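Pentafunctional AROM polypeptide (Schizosaccharomyces pombe, PDB 5SWV) carries out five consecutive steps of the shikimate pathway, the portion in this structure comprising its type I dehydroquinate dehydratase and shikimate dehydrogenase. Local coordinates at residues 251-257 and 302-308; 273-279 and 512-518. All coordinates share one frame; numbering follows the deposited sequence.

Contact 1. Residues 251-257 and 302-308; sequences PEKFFLF and DFGGANV
A306 CB touches two phenylalanines of the neighbouring strand, 3.5 Å from F257 CE2 and 3.9 Å from F255 CB; a methyl group is small enough for the F257 ring to lean across it. On the same face the rings of F255 and F303 meet at CD2 and CD1, and V308 CG2 lies at the edge of the F257 ring. L298 of helix 295-298 closes over F257 and F303. On the other face F254 lays its ring over G304 CA, a CH-pi contact that glycine permits, while L256 CD1 touches N307 CB; the amide of N307 instead bonds Y283 OH and N334 O. Strands 253-257 and 303-308 run parallel, side by side in the mixed sheet of the shikimate dehydrogenase substrate-binding domain. F257 N to N307 O (2.8 Å) and N307 N to F255 O (3.0 Å) are firm rungs, but F255 N to G305 O is weak. G305, at phi 155°, adopts a backbone shape suited to glycine. At the partly exposed end G304 N bonds K253 O, K253 N bonds D302 O, and the bent K253 chain brings NZ to the syn side of D302 OD2, a 2.9 Å salt bridge.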
loop_
_atom_site.group_PDB
_atom_site.type_symbol
_atom_site.label_atom_id
_atom_site.label_comp_id
_atom_site.label_asym_id
_atom_site.label_seq_id
_atom_site.Cartn_x
_atom_site.Cartn_y
_atom_site.Cartn_z
ATOM N N PRO A 251 -19.202 -2.868 -12.618
ATOM C CA PRO A 251 -18.203 -2.775 -13.682
ATOM C C PRO A 251 -17.946 -1.370 -14.130
ATOM O O PRO A 251 -18.880 -0.591 -14.276
ATOM C CB PRO A 251 -18.840 -3.542 -14.844
ATOM C CG PRO A 251 -19.757 -4.500 -14.202
ATOM C CD PRO A 251 -20.266 -3.836 -12.963
ATOM N N GLU A 252 -16.689 -1.094 -14.444
ATOM C CA GLU A 252 -16.212 0.246 -14.719
ATOM C C GLU A 252 -15.277 0.182 -15.920
ATOM O O GLU A 252 -14.548 -0.810 -16.112
ATOM C CB GLU A 252 -15.533 0.855 -13.489
ATOM C CG GLU A 252 -16.502 1.555 -12.532
ATOM C CD GLU A 252 -15.929 1.816 -11.133
ATOM O OE1 GLU A 252 -14.815 2.350 -11.015
ATOM O OE2 GLU A 252 -16.606 1.485 -10.131
ATOM N N LYS A 253 -15.351 1.223 -16.748
ATOM C CA LYS A 253 -14.499 1.345 -17.914
ATOM C C LYS A 253 -13.340 2.297 -17.617
ATOM O O LYS A 253 -13.553 3.434 -17.213
ATOM C CB LYS A 253 -15.297 1.866 -19.096
ATOM C CG LYS A 253 -16.461 0.982 -19.485
ATOM C CD LYS A 253 -16.574 0.847 -20.993
ATOM C CE LYS A 253 -17.813 0.065 -21.406
ATOM N NZ LYS A 253 -19.004 0.966 -21.424
ATOM N N PHE A 254 -12.121 1.801 -17.813
ATOM C CA PHE A 254 -10.889 2.578 -17.675
ATOM C C PHE A 254 -10.244 2.781 -19.043
ATOM O O PHE A 254 -10.461 2.001 -19.964
ATOM C CB PHE A 254 -9.920 1.883 -16.715
ATOM C CG PHE A 254 -10.392 1.889 -15.285
ATOM C CD1 PHE A 254 -11.220 0.880 -14.804
ATOM C CD2 PHE A 254 -10.037 2.916 -14.419
ATOM C CE1 PHE A 254 -11.686 0.907 -13.492
ATOM C CE2 PHE A 254 -10.478 2.932 -13.101
ATOM C CZ PHE A 254 -11.305 1.934 -12.638
ATOM N N PHE A 255 -9.459 3.847 -19.161
ATOM C CA PHE A 255 -8.945 4.286 -20.447
ATOM C C PHE A 255 -7.512 4.821 -20.375
ATOM O O PHE A 255 -6.988 5.067 -19.307
ATOM C CB PHE A 255 -9.880 5.355 -21.030
ATOM C CG PHE A 255 -11.263 4.858 -21.327
ATOM C CD1 PHE A 255 -11.552 4.254 -22.543
ATOM C CD2 PHE A 255 -12.277 4.978 -20.392
ATOM C CE1 PHE A 255 -12.833 3.777 -22.821
ATOM C CE2 PHE A 255 -13.562 4.506 -20.661
ATOM C CZ PHE A 255 -13.839 3.911 -21.878
ATOM N N LEU A 256 -6.889 4.947 -21.540
ATOM C CA LEU A 256 -5.617 5.637 -21.706
ATOM C C LEU A 256 -5.815 6.693 -22.788
ATOM O O LEU A 256 -6.242 6.364 -23.882
ATOM C CB LEU A 256 -4.522 4.665 -22.135
ATOM C CG LEU A 256 -3.127 5.258 -22.420
ATOM C CD1 LEU A 256 -2.553 5.967 -21.195
ATOM C CD2 LEU A 256 -2.156 4.189 -22.915
ATOM N N PHE A 257 -5.529 7.955 -22.474
ATOM C CA PHE A 257 -5.582 9.023 -23.447
ATOM C C PHE A 257 -4.169 9.397 -23.856
ATOM O O PHE A 257 -3.251 9.369 -23.029
ATOM C CB PHE A 257 -6.247 10.242 -22.849
ATOM C CG PHE A 257 -7.618 9.992 -22.279
ATOM C CD1 PHE A 257 -8.548 9.193 -22.940
ATOM C CD2 PHE A 257 -8.005 10.615 -21.091
ATOM C CE1 PHE A 257 -9.818 9.007 -22.410
ATOM C CE2 PHE A 257 -9.272 10.437 -20.566
ATOM C CZ PHE A 257 -10.178 9.626 -21.219
ATOM N N ASP A 302 -20.502 4.930 -16.514
ATOM C CA ASP A 302 -19.654 3.871 -15.938
ATOM C C ASP A 302 -18.122 4.135 -16.004
ATOM O O ASP A 302 -17.323 3.204 -15.865
ATOM C CB ASP A 302 -20.004 2.534 -16.613
ATOM C CG ASP A 302 -19.901 2.586 -18.150
ATOM O OD1 ASP A 302 -19.769 3.689 -18.727
ATOM O OD2 ASP A 302 -19.975 1.513 -18.795
ATOM N N PHE A 303 -17.724 5.394 -16.212
ATOM C CA PHE A 303 -16.313 5.788 -16.284
ATOM C C PHE A 303 -15.697 5.675 -14.903
ATOM O O PHE A 303 -16.199 6.263 -13.946
ATOM C CB PHE A 303 -16.186 7.226 -16.798
ATOM C CG PHE A 303 -14.786 7.786 -16.737
ATOM C CD1 PHE A 303 -13.837 7.444 -17.695
ATOM C CD2 PHE A 303 -14.421 8.695 -15.733
ATOM C CE1 PHE A 303 -12.548 7.981 -17.640
ATOM C CE2 PHE A 303 -13.135 9.232 -15.675
ATOM C CZ PHE A 303 -12.196 8.873 -16.626
ATOM N N GLY A 304 -14.617 4.904 -14.807
ATOM C CA GLY A 304 -13.927 4.633 -13.527
ATOM C C GLY A 304 -12.614 5.370 -13.314
ATOM O O GLY A 304 -12.140 5.453 -12.190
ATOM N N GLY A 305 -12.029 5.875 -14.401
ATOM C CA GLY A 305 -10.792 6.638 -14.379
ATOM C C GLY A 305 -10.053 6.566 -15.708
ATOM O O GLY A 305 -10.451 5.822 -16.591
ATOM N N ALA A 306 -8.975 7.336 -15.855
ATOM C CA ALA A 306 -8.105 7.186 -17.022
ATOM C C ALA A 306 -6.686 7.712 -16.824
ATOM O O ALA A 306 -6.467 8.691 -16.117
ATOM C CB ALA A 306 -8.740 7.841 -18.241
ATOM N N ASN A 307 -5.735 7.022 -17.445
ATOM C CA ASN A 307 -4.370 7.495 -17.558
ATOM C C ASN A 307 -4.242 8.467 -18.738
ATOM O O ASN A 307 -4.996 8.396 -19.720
ATOM C CB ASN A 307 -3.386 6.327 -17.744
ATOM C CG ASN A 307 -3.088 5.587 -16.449
ATOM O OD1 ASN A 307 -3.282 4.384 -16.338
ATOM N ND2 ASN A 307 -2.583 6.304 -15.477
ATOM N N VAL A 308 -3.278 9.376 -18.624
ATOM C CA VAL A 308 -2.972 10.357 -19.659
ATOM C C VAL A 308 -1.478 10.309 -19.918
ATOM O O VAL A 308 -0.671 10.388 -18.990
ATOM C CB VAL A 308 -3.377 11.781 -19.233
ATOM C CG1 VAL A 308 -3.309 12.736 -20.414
ATOM C CG2 VAL A 308 -4.783 11.787 -18.657
#

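Contact 2. Residues 273-279 and 512-518; sequences AYELLGL and FHLWTGM
F512 pushes its ring from the C-terminal part of helix 500-516 against the apolar side chains of A273, Y274 and L277. Its CG stands anti to the backbone N (chi1 176°), which extends the ring toward 273-279 while one face stays against T516 OG1. A273 CB lies over the opposite face, 3.9 Å from the ring centroid, in a CH-pi contact for which a small methyl leaves space. Y274 CD1 comes to the ring edge in its plane, 3.7 Å from F512 CE1, so the tyrosine flanks the ring without stacking on it. L277 CD1 approaches CE2 and CZ obliquely. The axes of the helical segments 273-277 and 512-516 are 12.8 Å apart at closest approach, and a long aromatic side chain suits that span.

The apolar contact continues at L279 and M518, which reach toward each other tip to tip, L279 CD1 3.6 Å from M518 CE. The flexible methionine bends at chi3 (-52°) to bring its methyl in, and T516 CG2 flanks L279 CD1 at 3.9 Å.

No hydrogen bond crosses the contact; T516 OG1 bonds within its own segment. It donates to F512 O (2.9 Å) and accepts from M518 N, an ST turn that shapes the chain leaving the helix. G278 and G517 both take positive phi where the chain leaves helical phi/psi, a setting that favours glycine.

Around this pair, helix 236-245 lends N240, which the side chains of L279 and M518 touch and whose ND2 bonds L277 O, while L276 rests on helix 522-530 and W515 NE1 bonds I336 O of strand 335-340.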
loop_
_atom_site.group_PDB
_atom_site.type_symbol
_atom_site.label_atom_id
_atom_site.label_comp_id
_atom_site.label_asym_id
_atom_site.label_seq_id
_atom_site.Cartn_x
_atom_site.Cartn_y
_atom_site.Cartn_z
ATOM N N ALA A 273 -4.236 -6.886 -13.615
ATOM C CA ALA A 273 -4.567 -6.545 -12.228
ATOM C C ALA A 273 -6.017 -6.911 -11.847
ATOM O O ALA A 273 -6.250 -7.440 -10.754
ATOM C CB ALA A 273 -4.304 -5.073 -11.964
ATOM N N TYR A 274 -6.973 -6.656 -12.748
ATOM C CA TYR A 274 -8.386 -6.990 -12.495
ATOM C C TYR A 274 -8.566 -8.487 -12.277
ATOM O O TYR A 274 -9.278 -8.927 -11.367
ATOM C CB TYR A 274 -9.296 -6.565 -13.654
ATOM C CG TYR A 274 -9.169 -5.123 -14.106
ATOM C CD1 TYR A 274 -9.047 -4.087 -13.185
ATOM C CD2 TYR A 274 -9.184 -4.797 -15.459
ATOM C CE1 TYR A 274 -8.912 -2.779 -13.594
ATOM C CE2 TYR A 274 -9.061 -3.492 -15.875
ATOM C CZ TYR A 274 -8.920 -2.484 -14.937
ATOM O OH TYR A 274 -8.814 -1.173 -15.340
ATOM N N GLU A 275 -7.894 -9.254 -13.125
ATOM C CA GLU A 275 -7.966 -10.702 -13.134
ATOM C C GLU A 275 -7.420 -11.294 -11.851
ATOM O O GLU A 275 -8.018 -12.190 -11.301
ATOM C CB GLU A 275 -7.171 -11.225 -14.315
ATOM C CG GLU A 275 -7.476 -12.656 -14.692
ATOM C CD GLU A 275 -6.340 -13.319 -15.471
ATOM O OE1 GLU A 275 -5.443 -12.612 -16.014
ATOM O OE2 GLU A 275 -6.352 -14.576 -15.533
ATOM N N LEU A 276 -6.291 -10.781 -11.376
ATOM C CA LEU A 276 -5.697 -11.206 -10.101
ATOM C C LEU A 276 -6.462 -10.763 -8.854
ATOM O O LEU A 276 -6.285 -11.343 -7.806
ATOM C CB LEU A 276 -4.251 -10.715 -9.997
ATOM C CG LEU A 276 -3.276 -11.308 -11.038
ATOM C CD1 LEU A 276 -2.035 -10.431 -11.201
ATOM C CD2 LEU A 276 -2.878 -12.737 -10.680
ATOM N N LEU A 277 -7.307 -9.749 -8.961
ATOM C CA LEU A 277 -8.070 -9.247 -7.817
ATOM C C LEU A 277 -9.574 -9.500 -7.871
ATOM O O LEU A 277 -10.301 -9.080 -6.956
ATOM C CB LEU A 277 -7.793 -7.755 -7.660
ATOM C CG LEU A 277 -6.495 -7.569 -6.882
ATOM C CD1 LEU A 277 -5.553 -6.652 -7.609
ATOM C CD2 LEU A 277 -6.809 -7.078 -5.481
ATOM N N GLY A 278 -10.033 -10.207 -8.908
ATOM C CA GLY A 278 -11.427 -10.620 -9.007
ATOM C C GLY A 278 -12.353 -9.485 -9.382
ATOM O O GLY A 278 -13.528 -9.500 -9.009
ATOM N N LEU A 279 -11.829 -8.515 -10.132
ATOM C CA LEU A 279 -12.581 -7.336 -10.522
ATOM C C LEU A 279 -13.097 -7.461 -11.961
ATOM O O LEU A 279 -12.467 -8.106 -12.788
ATOM C CB LEU A 279 -11.702 -6.080 -10.376
ATOM C CG LEU A 279 -11.317 -5.647 -8.956
ATOM C CD1 LEU A 279 -10.529 -4.351 -9.026
ATOM C CD2 LEU A 279 -12.540 -5.447 -8.068
ATOM N N PHE A 512 -3.731 2.316 -10.366
ATOM C CA PHE A 512 -4.692 1.258 -10.039
ATOM C C PHE A 512 -5.145 1.306 -8.576
ATOM O O PHE A 512 -6.342 1.142 -8.290
ATOM C CB PHE A 512 -4.102 -0.127 -10.373
ATOM C CG PHE A 512 -4.984 -1.279 -9.982
ATOM C CD1 PHE A 512 -5.966 -1.743 -10.854
ATOM C CD2 PHE A 512 -4.836 -1.905 -8.742
ATOM C CE1 PHE A 512 -6.787 -2.812 -10.500
ATOM C CE2 PHE A 512 -5.657 -2.973 -8.378
ATOM C CZ PHE A 512 -6.630 -3.428 -9.262
ATOM N N HIS A 513 -4.191 1.524 -7.668
ATOM C CA HIS A 513 -4.493 1.660 -6.245
ATOM C C HIS A 513 -5.351 2.909 -5.998
ATOM O O HIS A 513 -6.361 2.845 -5.300
ATOM C CB HIS A 513 -3.194 1.648 -5.416
ATOM C CG HIS A 513 -3.389 1.825 -3.936
ATOM N ND1 HIS A 513 -2.683 2.758 -3.202
ATOM C CD2 HIS A 513 -4.184 1.182 -3.051
ATOM C CE1 HIS A 513 -3.037 2.686 -1.935
ATOM N NE2 HIS A 513 -3.952 1.742 -1.818
ATOM N N LEU A 514 -4.996 4.028 -6.611
ATOM C CA LEU A 514 -5.798 5.246 -6.433
ATOM C C LEU A 514 -7.226 5.061 -6.942
ATOM O O LEU A 514 -8.140 5.650 -6.400
ATOM C CB LEU A 514 -5.142 6.466 -7.113
ATOM C CG LEU A 514 -3.823 6.925 -6.500
ATOM C CD1 LEU A 514 -3.007 7.650 -7.563
ATOM C CD2 LEU A 514 -4.029 7.777 -5.251
ATOM N N TRP A 515 -7.416 4.240 -7.967
ATOM C CA TRP A 515 -8.762 3.979 -8.495
ATOM C C TRP A 515 -9.587 2.970 -7.723
ATOM O O TRP A 515 -10.725 3.249 -7.414
ATOM C CB TRP A 515 -8.692 3.534 -9.945
ATOM C CG TRP A 515 -8.358 4.628 -10.879
ATOM C CD1 TRP A 515 -8.815 5.925 -10.848
ATOM C CD2 TRP A 515 -7.535 4.524 -12.035
ATOM N NE1 TRP A 515 -8.303 6.633 -11.903
ATOM C CE2 TRP A 515 -7.526 5.793 -12.657
ATOM C CE3 TRP A 515 -6.795 3.484 -12.606
ATOM C CZ2 TRP A 515 -6.817 6.041 -13.821
ATOM C CZ3 TRP A 515 -6.088 3.733 -13.768
ATOM C CH2 TRP A 515 -6.102 5.002 -14.364
ATOM N N THR A 516 -9.026 1.797 -7.444
ATOM C CA THR A 516 -9.780 0.658 -6.878
ATOM C C THR A 516 -9.699 0.562 -5.356
ATOM O O THR A 516 -10.408 -0.230 -4.742
ATOM C CB THR A 516 -9.261 -0.679 -7.444
ATOM O OG1 THR A 516 -7.937 -0.948 -6.953
ATOM C CG2 THR A 516 -9.234 -0.637 -8.951
ATOM N N GLY A 517 -8.821 1.346 -4.744
ATOM C CA GLY A 517 -8.565 1.239 -3.301
ATOM C C GLY A 517 -7.682 0.067 -2.888
ATOM O O GLY A 517 -7.496 -0.155 -1.696
ATOM N N MET A 518 -7.102 -0.647 -3.864
ATOM C CA MET A 518 -6.395 -1.910 -3.616
ATOM C C MET A 518 -5.074 -1.967 -4.352
ATOM O O MET A 518 -4.981 -1.513 -5.483
ATOM C CB MET A 518 -7.270 -3.074 -4.081
ATOM C CG MET A 518 -8.588 -3.162 -3.307
ATOM S SD MET A 518 -9.730 -4.461 -3.805
ATOM C CE MET A 518 -9.808 -4.118 -5.545
#

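From the N terminus, the dehydratase barrel comes first, and helix 236-245 leads to strand 253-257. Contact 1 closes a loop of 44 residues that holds helix 266-277, strand 282-285 and helix 295-298. Contact 2 starts inside that loop, at 273-279, and ends at 512-518, so the two loops cross. Its 232 intervening residues include strand 303-308 and the parallel six-stranded sheet of the second dehydrogenase domain; contact 2 thus brings helix 500-516, the last but one, back to the substrate-binding domain. The contacts, with centres about 13 Å apart, meet directly: the F254 ring packs against W515 and against Y274 OH, and W515 also packs against A306 and N307, joining sheet to helices.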